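Local atomic coordinates of P450 epoxidase (Sorangium cellulosum, PDB entry 1Q5D), a protein that is a cytochrome P450, a haem protein of mainly helical fold with a ligand pocket beside the haem. Residues A[50-55]-A[59-64]; A[69-74]-A[185-190]. One frame throughout, in Å; residues are numbered along the deposited sequence.

Interaction 1: residues A[50-55]-A[59-64]; sequences WVLTRY and SAVFRD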
ATOM      1  N   TRP A  50       8.690  11.854 -15.747  1.00 32.43           N
ATOM      2  CA  TRP A  50       7.680  11.532 -16.743  1.00 31.93           C
ATOM      3  C   TRP A  50       6.515  10.791 -16.092  1.00 31.21           C
ATOM      4  O   TRP A  50       6.707  10.129 -15.074  1.00 28.84           O
ATOM      5  CB  TRP A  50       8.309  10.655 -17.812  1.00 33.20           C
ATOM      6  CG  TRP A  50       9.368  11.362 -18.593  1.00 34.00           C
ATOM      7  CD1 TRP A  50      10.728  11.270 -18.420  1.00 34.04           C
ATOM      8  CD2 TRP A  50       9.159  12.271 -19.673  1.00 34.12           C
ATOM      9  NE1 TRP A  50      11.371  12.064 -19.340  1.00 34.36           N
ATOM     10  CE2 TRP A  50      10.429  12.696 -20.116  1.00 34.64           C
ATOM     11  CE3 TRP A  50       8.020  12.761 -20.330  1.00 34.71           C
ATOM     12  CZ2 TRP A  50      10.594  13.581 -21.186  1.00 34.85           C
ATOM     13  CZ3 TRP A  50       8.190  13.663 -21.384  1.00 35.30           C
ATOM     14  CH2 TRP A  50       9.467  14.051 -21.799  1.00 35.15           C
ATOM     15  N   VAL A  51       5.329  10.879 -16.702  1.00 29.93           N
ATOM     16  CA  VAL A  51       4.108  10.257 -16.173  1.00 31.31           C
ATOM     17  C   VAL A  51       3.426   9.472 -17.290  1.00 32.64           C
ATOM     18  O   VAL A  51       3.095  10.037 -18.346  1.00 33.01           O
ATOM     19  CB  VAL A  51       3.124  11.309 -15.632  1.00 30.41           C
ATOM     20  CG1 VAL A  51       1.802  10.673 -15.206  1.00 30.05           C
ATOM     21  CG2 VAL A  51       3.735  12.070 -14.444  1.00 30.87           C
ATOM     22  N   LEU A  52       3.217   8.177 -17.068  1.00 32.93           N
ATOM     23  CA  LEU A  52       2.512   7.341 -18.043  1.00 33.19           C
ATOM     24  C   LEU A  52       1.056   7.149 -17.636  1.00 33.76           C
ATOM     25  O   LEU A  52       0.764   6.733 -16.499  1.00 34.15           O
ATOM     26  CB  LEU A  52       3.222   5.995 -18.207  1.00 33.87           C
ATOM     27  CG  LEU A  52       4.586   6.075 -18.894  1.00 34.37           C
ATOM     28  CD1 LEU A  52       5.403   4.825 -18.632  1.00 34.51           C
ATOM     29  CD2 LEU A  52       4.401   6.297 -20.394  1.00 35.28           C
ATOM     30  N   THR A  53       0.145   7.428 -18.572  1.00 32.03           N
ATOM     31  CA  THR A  53      -1.281   7.482 -18.281  1.00 31.28           C
ATOM     32  C   THR A  53      -2.123   6.282 -18.723  1.00 31.20           C
ATOM     33  O   THR A  53      -3.264   6.179 -18.314  1.00 30.92           O
ATOM     34  CB  THR A  53      -1.903   8.716 -18.937  1.00 32.13           C
ATOM     35  OG1 THR A  53      -1.624   8.686 -20.350  1.00 32.64           O
ATOM     36  CG2 THR A  53      -1.236  10.006 -18.441  1.00 32.28           C
ATOM     37  N   ARG A  54      -1.597   5.415 -19.582  1.00 31.95           N
ATOM     38  CA  ARG A  54      -2.440   4.373 -20.169  1.00 33.18           C
ATOM     39  C   ARG A  54      -2.065   2.950 -19.733  1.00 32.95           C
ATOM     40  O   ARG A  54      -0.898   2.635 -19.530  1.00 32.18           O
ATOM     41  CB  ARG A  54      -2.446   4.496 -21.696  1.00 34.20           C
ATOM     42  CG  ARG A  54      -3.085   5.802 -22.175  1.00 34.66           C
ATOM     43  CD  ARG A  54      -2.817   6.154 -23.647  1.00 35.99           C
ATOM     44  NE  ARG A  54      -3.322   7.491 -23.957  1.00 36.16           N
ATOM     45  CZ  ARG A  54      -3.199   8.082 -25.141  1.00 36.39           C
ATOM     46  NH1 ARG A  54      -2.573   7.457 -26.137  1.00 35.42           N
ATOM     47  NH2 ARG A  54      -3.693   9.302 -25.319  1.00 34.96           N
ATOM     48  N   TYR A  55      -3.074   2.100 -19.573  1.00 32.33           N
ATOM     49  CA  TYR A  55      -2.832   0.741 -19.084  1.00 33.04           C
ATOM     50  C   TYR A  55      -1.662   0.021 -19.757  1.00 33.97           C
ATOM     51  O   TYR A  55      -0.738  -0.444 -19.090  1.00 34.10           O
ATOM     52  CB  TYR A  55      -4.094  -0.119 -19.185  1.00 31.12           C
ATOM     53  CG  TYR A  55      -3.897  -1.481 -18.563  1.00 31.44           C
ATOM     54  CD1 TYR A  55      -4.318  -1.733 -17.257  1.00 30.62           C
ATOM     55  CD2 TYR A  55      -3.273  -2.518 -19.273  1.00 30.68           C
ATOM     56  CE1 TYR A  55      -4.140  -2.984 -16.676  1.00 30.34           C
ATOM     57  CE2 TYR A  55      -3.086  -3.777 -18.694  1.00 30.18           C
ATOM     58  CZ  TYR A  55      -3.529  -4.003 -17.401  1.00 30.38           C
ATOM     59  OH  TYR A  55      -3.346  -5.240 -16.808  1.00 30.73           O
ATOM     60  N   SER A  59       1.522  -1.112 -17.772  1.00 37.64           N
ATOM     61  CA  SER A  59       1.751  -2.532 -17.583  1.00 40.07           C
ATOM     62  C   SER A  59       3.074  -2.968 -18.201  1.00 40.32           C
ATOM     63  O   SER A  59       3.810  -3.748 -17.609  1.00 41.12           O
ATOM     64  CB  SER A  59       0.595  -3.343 -18.162  1.00 40.52           C
ATOM     65  OG  SER A  59       0.944  -4.711 -18.206  1.00 42.15           O
ATOM     66  N   ALA A  60       3.386  -2.450 -19.383  1.00 41.24           N
ATOM     67  CA  ALA A  60       4.621  -2.827 -20.074  1.00 41.68           C
ATOM     68  C   ALA A  60       5.859  -2.470 -19.266  1.00 41.80           C
ATOM     69  O   ALA A  60       6.779  -3.275 -19.135  1.00 41.14           O
ATOM     70  CB  ALA A  60       4.677  -2.187 -21.454  1.00 43.12           C
ATOM     71  N   VAL A  61       5.867  -1.264 -18.701  1.00 42.53           N
ATOM     72  CA  VAL A  61       7.005  -0.787 -17.922  1.00 42.41           C
ATOM     73  C   VAL A  61       7.299  -1.672 -16.702  1.00 43.66           C
ATOM     74  O   VAL A  61       8.457  -1.884 -16.346  1.00 44.44           O
ATOM     75  CB  VAL A  61       6.817   0.685 -17.494  1.00 41.89           C
ATOM     76  CG1 VAL A  61       7.808   1.073 -16.411  1.00 41.42           C
ATOM     77  CG2 VAL A  61       6.970   1.597 -18.703  1.00 41.55           C
ATOM     78  N   PHE A  62       6.258  -2.181 -16.059  1.00 44.27           N
ATOM     79  CA  PHE A  62       6.451  -3.089 -14.928  1.00 46.05           C
ATOM     80  C   PHE A  62       7.425  -4.205 -15.315  1.00 48.00           C
ATOM     81  O   PHE A  62       8.257  -4.630 -14.511  1.00 48.60           O
ATOM     82  CB  PHE A  62       5.111  -3.696 -14.486  1.00 44.33           C
ATOM     83  CG  PHE A  62       4.380  -2.893 -13.435  1.00 42.50           C
ATOM     84  CD1 PHE A  62       4.855  -2.817 -12.135  1.00 42.71           C
ATOM     85  CD2 PHE A  62       3.200  -2.237 -13.746  1.00 41.73           C
ATOM     86  CE1 PHE A  62       4.171  -2.094 -11.170  1.00 40.99           C
ATOM     87  CE2 PHE A  62       2.517  -1.504 -12.796  1.00 41.19           C
ATOM     88  CZ  PHE A  62       2.998  -1.436 -11.504  1.00 41.25           C
ATOM     89  N   ARG A  63       7.327  -4.659 -16.561  1.00 50.75           N
ATOM     90  CA  ARG A  63       8.118  -5.782 -17.046  1.00 52.96           C
ATOM     91  C   ARG A  63       9.227  -5.390 -18.026  1.00 53.50           C
ATOM     92  O   ARG A  63       9.720  -6.230 -18.783  1.00 53.71           O
ATOM     93  CB  ARG A  63       7.193  -6.811 -17.694  1.00 54.66           C
ATOM     94  CG  ARG A  63       6.371  -7.588 -16.686  1.00 56.61           C
ATOM     95  CD  ARG A  63       7.209  -8.325 -15.652  1.00 58.33           C
ATOM     96  NE  ARG A  63       7.293  -9.754 -15.947  1.00 59.74           N
ATOM     97  CZ  ARG A  63       6.272 -10.598 -15.855  1.00 60.78           C
ATOM     98  NH1 ARG A  63       5.074 -10.163 -15.471  1.00 61.15           N
ATOM     99  NH2 ARG A  63       6.444 -11.881 -16.150  1.00 61.37           N
ATOM    100  N   ASP A  64       9.622  -4.120 -18.013  1.00 53.47           N
ATOM    101  CA  ASP A  64      10.643  -3.626 -18.933  1.00 53.51           C
ATOM    102  C   ASP A  64      11.958  -3.404 -18.192  1.00 54.28           C
ATOM    103  O   ASP A  64      12.091  -2.451 -17.427  1.00 54.56           O
ATOM    104  CB  ASP A  64      10.171  -2.323 -19.572  1.00 52.66           C
ATOM    105  CG  ASP A  64      11.033  -1.896 -20.748  1.00 52.51           C
ATOM    106  OD1 ASP A  64      10.467  -1.329 -21.706  1.00 51.81           O
ATOM    107  OD2 ASP A  64      12.273  -2.071 -20.800  1.00 51.55           O
TER
HETATM  108  O   HOH W   1      -0.871  -6.310 -17.239  1.00 32.98           O
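Tyr55 OH and Ser59 OG share one water, which donates to the phenol oxygen at 2.7 Å and lies 2.6 Å from Ser59 OG. The phenol oxygen also pairs with the backbone carbonyl of Ala354, so two partners grip it and fix the far end of the ring. At the backbone, the amide of Ser59 donates to the carbonyl of Tyr55, N to O 2.7 Å; this bond is almost straight, 174° at the hydrogen, and makes an i to i+4 turn in the first part of helix 55-62. One turn apart, the two side chains lie on the same flank of the helix. Tyr55 swings its CG opposite the backbone N (chi1 -175°), which brings the ring round until CE2 lies 3.7 Å from Ser59 CB, meeting it obliquely. Ser59 OG likewise sits anti to its own N (chi1 169°), turned to the side where the bridging water lies.

The other half of the contact is apolar. Leu52, at the end of strand 49-52, reaches across with CD1 to touch CG2 of Val61 at 3.6 Å, a single methyl-to-methyl meeting between side chains that cross obliquely. Leu328 and Tyr315 pack against Val61, while Ile41 and Val326 pack on Leu52. Helix 55-62 thus folds back over the mixed sheet directly after strand 49-52, which lies between strands 41-44 and 325-329, and Phe62 touches the haem.

Interaction 2: residues A[69-74]-A[185-190]; sequences VSREEW and VGLVPR. With EPB (7,11-dihydroxy-8,8,10,12,16-pentamethyl-3-[1-methyl-2-(2-methyl-thiazol-4-yl)vinyl]-4,17-dioxabicyclo[14.1.0]heptadecane-5,9-dione), chain C.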
ATOM      1  N   VAL A  69      14.129  -0.124 -10.486  1.00 42.67           N
ATOM      2  CA  VAL A  69      13.460   0.233  -9.235  1.00 42.29           C
ATOM      3  C   VAL A  69      14.391   0.997  -8.288  1.00 42.53           C
ATOM      4  O   VAL A  69      13.970   1.945  -7.630  1.00 42.52           O
ATOM      5  CB  VAL A  69      12.928  -1.028  -8.515  1.00 41.94           C
ATOM      6  CG1 VAL A  69      12.473  -0.695  -7.116  1.00 41.76           C
ATOM      7  CG2 VAL A  69      11.795  -1.665  -9.313  1.00 41.11           C
ATOM      8  N   SER A  70      15.657   0.586  -8.215  1.00 43.24           N
ATOM      9  CA  SER A  70      16.610   1.226  -7.299  1.00 44.18           C
ATOM     10  C   SER A  70      16.714   2.734  -7.504  1.00 44.72           C
ATOM     11  O   SER A  70      16.968   3.212  -8.616  1.00 44.23           O
ATOM     12  CB  SER A  70      18.009   0.609  -7.406  1.00 44.59           C
ATOM     13  OG  SER A  70      18.987   1.588  -7.073  1.00 45.06           O
ATOM     14  N   ARG A  71      16.527   3.474  -6.416  1.00 45.34           N
ATOM     15  CA  ARG A  71      16.542   4.921  -6.466  1.00 46.19           C
ATOM     16  C   ARG A  71      17.947   5.425  -6.786  1.00 48.32           C
ATOM     17  O   ARG A  71      18.126   6.593  -7.135  1.00 49.31           O
ATOM     18  CB  ARG A  71      16.026   5.517  -5.151  1.00 44.47           C
ATOM     19  CG  ARG A  71      14.503   5.521  -5.027  1.00 43.41           C
ATOM     20  CD  ARG A  71      13.871   4.135  -4.976  1.00 42.28           C
ATOM     21  NE  ARG A  71      12.440   4.173  -4.659  1.00 41.50           N
ATOM     22  CZ  ARG A  71      11.506   3.513  -5.327  1.00 40.48           C
ATOM     23  NH1 ARG A  71      11.832   2.764  -6.372  1.00 41.56           N
ATOM     24  NH2 ARG A  71      10.236   3.608  -4.959  1.00 40.21           N
ATOM     25  N   GLU A  72      18.932   4.534  -6.691  1.00 50.23           N
ATOM     26  CA  GLU A  72      20.321   4.889  -6.976  1.00 52.76           C
ATOM     27  C   GLU A  72      20.571   5.068  -8.482  1.00 52.81           C
ATOM     28  O   GLU A  72      21.626   5.556  -8.892  1.00 53.06           O
ATOM     29  CB  GLU A  72      21.286   3.868  -6.346  1.00 54.73           C
ATOM     30  CG  GLU A  72      21.240   3.854  -4.816  1.00 56.54           C
ATOM     31  CD  GLU A  72      22.248   2.911  -4.172  1.00 57.91           C
ATOM     32  OE1 GLU A  72      22.472   1.803  -4.707  1.00 58.50           O
ATOM     33  OE2 GLU A  72      22.815   3.275  -3.116  1.00 58.92           O
ATOM     34  N   GLU A  73      19.591   4.689  -9.298  1.00 52.74           N
ATOM     35  CA  GLU A  73      19.645   4.943 -10.736  1.00 52.38           C
ATOM     36  C   GLU A  73      19.110   6.330 -11.077  1.00 51.18           C
ATOM     37  O   GLU A  73      19.242   6.798 -12.208  1.00 51.92           O
ATOM     38  CB  GLU A  73      18.862   3.878 -11.501  1.00 53.86           C
ATOM     39  CG  GLU A  73      19.413   2.474 -11.337  1.00 55.67           C
ATOM     40  CD  GLU A  73      20.459   2.130 -12.383  1.00 56.70           C
ATOM     41  OE1 GLU A  73      20.802   0.936 -12.499  1.00 57.31           O
ATOM     42  OE2 GLU A  73      20.939   3.047 -13.089  1.00 57.07           O
ATOM     43  N   TRP A  74      18.507   6.987 -10.095  1.00 49.08           N
ATOM     44  CA  TRP A  74      17.956   8.330 -10.279  1.00 47.14           C
ATOM     45  C   TRP A  74      19.040   9.392 -10.466  1.00 47.53           C
ATOM     46  O   TRP A  74      20.137   9.293  -9.919  1.00 48.14           O
ATOM     47  CB  TRP A  74      17.103   8.691  -9.069  1.00 44.49           C
ATOM     48  CG  TRP A  74      16.150   9.807  -9.259  1.00 42.37           C
ATOM     49  CD1 TRP A  74      15.626  10.268 -10.439  1.00 41.63           C
ATOM     50  CD2 TRP A  74      15.576  10.608  -8.226  1.00 41.84           C
ATOM     51  NE1 TRP A  74      14.761  11.308 -10.195  1.00 41.68           N
ATOM     52  CE2 TRP A  74      14.712  11.537  -8.841  1.00 41.46           C
ATOM     53  CE3 TRP A  74      15.703  10.634  -6.828  1.00 41.37           C
ATOM     54  CZ2 TRP A  74      13.983  12.477  -8.115  1.00 41.32           C
ATOM     55  CZ3 TRP A  74      14.983  11.573  -6.110  1.00 41.31           C
ATOM     56  CH2 TRP A  74      14.137  12.486  -6.759  1.00 41.38           C
ATOM     57  N   VAL A 185      10.757  11.824   1.204  1.00 29.16           N
ATOM     58  CA  VAL A 185      11.475  13.098   1.348  1.00 30.58           C
ATOM     59  C   VAL A 185      12.633  13.114   0.378  1.00 31.71           C
ATOM     60  O   VAL A 185      13.524  12.262   0.435  1.00 31.31           O
ATOM     61  CB  VAL A 185      12.005  13.331   2.792  1.00 30.68           C
ATOM     62  CG1 VAL A 185      12.882  14.612   2.862  1.00 31.80           C
ATOM     63  CG2 VAL A 185      10.857  13.438   3.784  1.00 28.40           C
ATOM     64  N   GLY A 186      12.594  14.066  -0.547  1.00 32.85           N
ATOM     65  CA  GLY A 186      13.631  14.179  -1.548  1.00 33.99           C
ATOM     66  C   GLY A 186      13.333  13.365  -2.794  1.00 35.58           C
ATOM     67  O   GLY A 186      14.086  13.431  -3.765  1.00 36.61           O
ATOM     68  N   LEU A 187      12.246  12.594  -2.763  1.00 34.78           N
ATOM     69  CA  LEU A 187      11.878  11.721  -3.877  1.00 35.72           C
ATOM     70  C   LEU A 187      10.600  12.226  -4.518  1.00 35.23           C
ATOM     71  O   LEU A 187      10.551  12.416  -5.723  1.00 35.88           O
ATOM     72  CB  LEU A 187      11.672  10.278  -3.403  1.00 37.04           C
ATOM     73  CG  LEU A 187      11.439   9.182  -4.461  1.00 37.93           C
ATOM     74  CD1 LEU A 187      10.145   9.399  -5.208  1.00 38.58           C
ATOM     75  CD2 LEU A 187      12.584   9.061  -5.441  1.00 38.97           C
ATOM     76  N   VAL A 188       9.565  12.424  -3.704  1.00 34.95           N
ATOM     77  CA  VAL A 188       8.286  12.946  -4.183  1.00 35.21           C
ATOM     78  C   VAL A 188       8.004  14.334  -3.586  1.00 35.07           C
ATOM     79  O   VAL A 188       8.399  14.619  -2.456  1.00 32.99           O
ATOM     80  CB  VAL A 188       7.110  11.959  -3.899  1.00 36.40           C
ATOM     81  CG1 VAL A 188       7.378  10.609  -4.526  1.00 35.94           C
ATOM     82  CG2 VAL A 188       6.875  11.806  -2.416  1.00 36.53           C
ATOM     83  N   PRO A 189       7.319  15.172  -4.372  1.00 35.68           N
ATOM     84  CA  PRO A 189       7.144  16.627  -4.161  1.00 36.47           C
ATOM     85  C   PRO A 189       6.760  17.268  -2.811  1.00 37.28           C
ATOM     86  O   PRO A 189       7.314  18.338  -2.487  1.00 40.15           O
ATOM     87  CB  PRO A 189       6.056  16.988  -5.197  1.00 36.20           C
ATOM     88  CG  PRO A 189       6.225  16.037  -6.258  1.00 36.16           C
ATOM     89  CD  PRO A 189       6.688  14.736  -5.629  1.00 35.95           C
ATOM     90  N   ARG A 190       5.812  16.702  -2.078  1.00 36.37           N
ATOM     91  CA  ARG A 190       5.221  17.393  -0.925  1.00 33.55           C
ATOM     92  C   ARG A 190       4.891  16.403   0.188  1.00 34.25           C
ATOM     93  O   ARG A 190       3.747  15.972   0.322  1.00 33.68           O
ATOM     94  CB  ARG A 190       3.929  18.104  -1.311  1.00 32.23           C
ATOM     95  CG  ARG A 190       4.068  19.244  -2.371  1.00 31.20           C
ATOM     96  CD  ARG A 190       2.810  20.060  -2.567  1.00 30.50           C
ATOM     97  NE  ARG A 190       2.814  20.800  -3.839  1.00 30.55           N
ATOM     98  CZ  ARG A 190       1.774  21.482  -4.313  1.00 29.53           C
ATOM     99  NH1 ARG A 190       0.657  21.565  -3.612  1.00 29.44           N
ATOM    100  NH2 ARG A 190       1.857  22.104  -5.485  1.00 30.26           N
TER
HETATM  101  O16 EPB C 450       3.815   3.826   1.326  1.00 39.29           O
HETATM  102  C51 EPB C 450       1.476   1.897  -2.417  1.00 47.23           C
HETATM  103  O41 EPB C 450       2.481  -0.377  -1.402  1.00 46.31           O
HETATM  104  C5  EPB C 450       2.500   0.881  -2.064  1.00 45.76           C
HETATM  105  C4  EPB C 450       3.232   0.581  -0.647  1.00 45.50           C
HETATM  106  C16 EPB C 450       4.600   3.878   0.453  1.00 38.25           C
HETATM  107  O1  EPB C 450       5.340   2.815  -0.042  1.00 42.15           O
HETATM  108  C2  EPB C 450       5.255   1.390   0.549  1.00 42.04           C
HETATM  109  C3  EPB C 450       4.658   0.440  -0.564  1.00 43.61           C
HETATM  110  C20 EPB C 450       6.773   1.083   0.875  1.00 42.54           C
HETATM  111  C21 EPB C 450       7.262   1.903   2.059  1.00 43.31           C
HETATM  112  C22 EPB C 450       7.521   0.180   0.177  1.00 41.20           C
HETATM  113  C23 EPB C 450       8.923  -0.228   0.272  1.00 41.08           C
HETATM  114  N26 EPB C 450       9.873   0.715   0.622  1.00 41.15           N
HETATM  115  C25 EPB C 450      11.119   0.175   0.640  1.00 42.33           C
HETATM  116  C27 EPB C 450      12.267   1.028   1.016  1.00 44.15           C
HETATM  117  C24 EPB C 450       9.434  -1.439  -0.006  1.00 38.84           C
HETATM  118  S1  EPB C 450      11.133  -1.439   0.203  1.00 42.62           S
HETATM  119  C15 EPB C 450       4.894   5.222  -0.261  1.00 37.33           C
HETATM  120  C14 EPB C 450       6.433   5.532  -0.541  1.00 35.55           C
HETATM  121  O14 EPB C 450       7.033   5.372   0.733  1.00 37.02           O
HETATM  122  C13 EPB C 450       6.766   6.939  -1.291  1.00 35.01           C
HETATM  123  C29 EPB C 450       6.296   8.114  -0.364  1.00 33.41           C
HETATM  124  C30 EPB C 450       8.277   7.109  -1.424  1.00 35.56           C
HETATM  125  C12 EPB C 450       5.977   7.076  -2.712  1.00 34.19           C
HETATM  126  O12 EPB C 450       5.151   8.023  -2.910  1.00 33.56           O
HETATM  127  C11 EPB C 450       6.138   6.091  -3.935  1.00 33.12           C
HETATM  128  C28 EPB C 450       6.377   7.016  -5.153  1.00 33.70           C
HETATM  129  C10 EPB C 450       5.102   5.016  -3.788  1.00 35.09           C
HETATM  130  O10 EPB C 450       3.776   5.554  -4.086  1.00 33.74           O
HETATM  131  C9  EPB C 450       5.480   3.919  -4.762  1.00 36.22           C
HETATM  132  C91 EPB C 450       6.761   3.350  -4.369  1.00 34.88           C
HETATM  133  C8  EPB C 450       4.617   2.706  -4.724  1.00 40.63           C
HETATM  134  C7  EPB C 450       3.504   2.677  -3.598  1.00 43.73           C
HETATM  135  C6  EPB C 450       3.914   1.292  -2.863  1.00 45.84           C
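Leu187 presses one methyl, CD2, onto a face of the Trp74 indole, and this is the tight part of the contact. The methyl lies 3.9 Å from the centroid of the six-membered ring, 27° off the normal and shifted toward the rim near CZ3: a CH-pi contact. At the edge of the same ring, close to its plane, the carbonyl O of Gly186 comes within 3.1 Å of CZ3, facing carbon-bound hydrogens that probably carry a slight positive charge. Packing slackens at Arg71, whose CG is 4.0 Å from Leu187 CD2, and gives way at the ends to the exposed Glu72 and Arg190, neither touching the other segment; Arg190 forms a salt bridge with Glu46.

Arg71 bends at chi2 (65°), turning its guanidinium back so that NH1 donates to Val69 O, 2.6 Å away and in the guanidinium plane; NH2 then edges up to C91 of EPB at 3.5 Å. Val188 CG1 approaches O12 of EPB at 3.8 Å. Thus the loop after strand 67-68 and the one between helices 169-182 and 195-218, by position probably the F-G loop of P450s, line the ligand pocket beside the haem through Arg71 and Val188.

In the fold
Both contacts are largely buried, with centres 17 Å apart and nearest atoms about 7 Å apart, and they follow one another along the chain without touching. Interaction 1 is local: the first helical turn is closed by a backbone bond and a shared water, and one methyl pair ties the strand to the helix. Interaction 2 brings together loops more than a hundred residues apart and relies on aromatic and aliphatic packing. The mixed sheet links them: strand 325-329 backs both, through Val326 and Leu328 at interaction 1 and Met325 and Phe327 at interaction 2. Phe62 touches the haem, whereas Arg71 and Val188 line the EPB pocket.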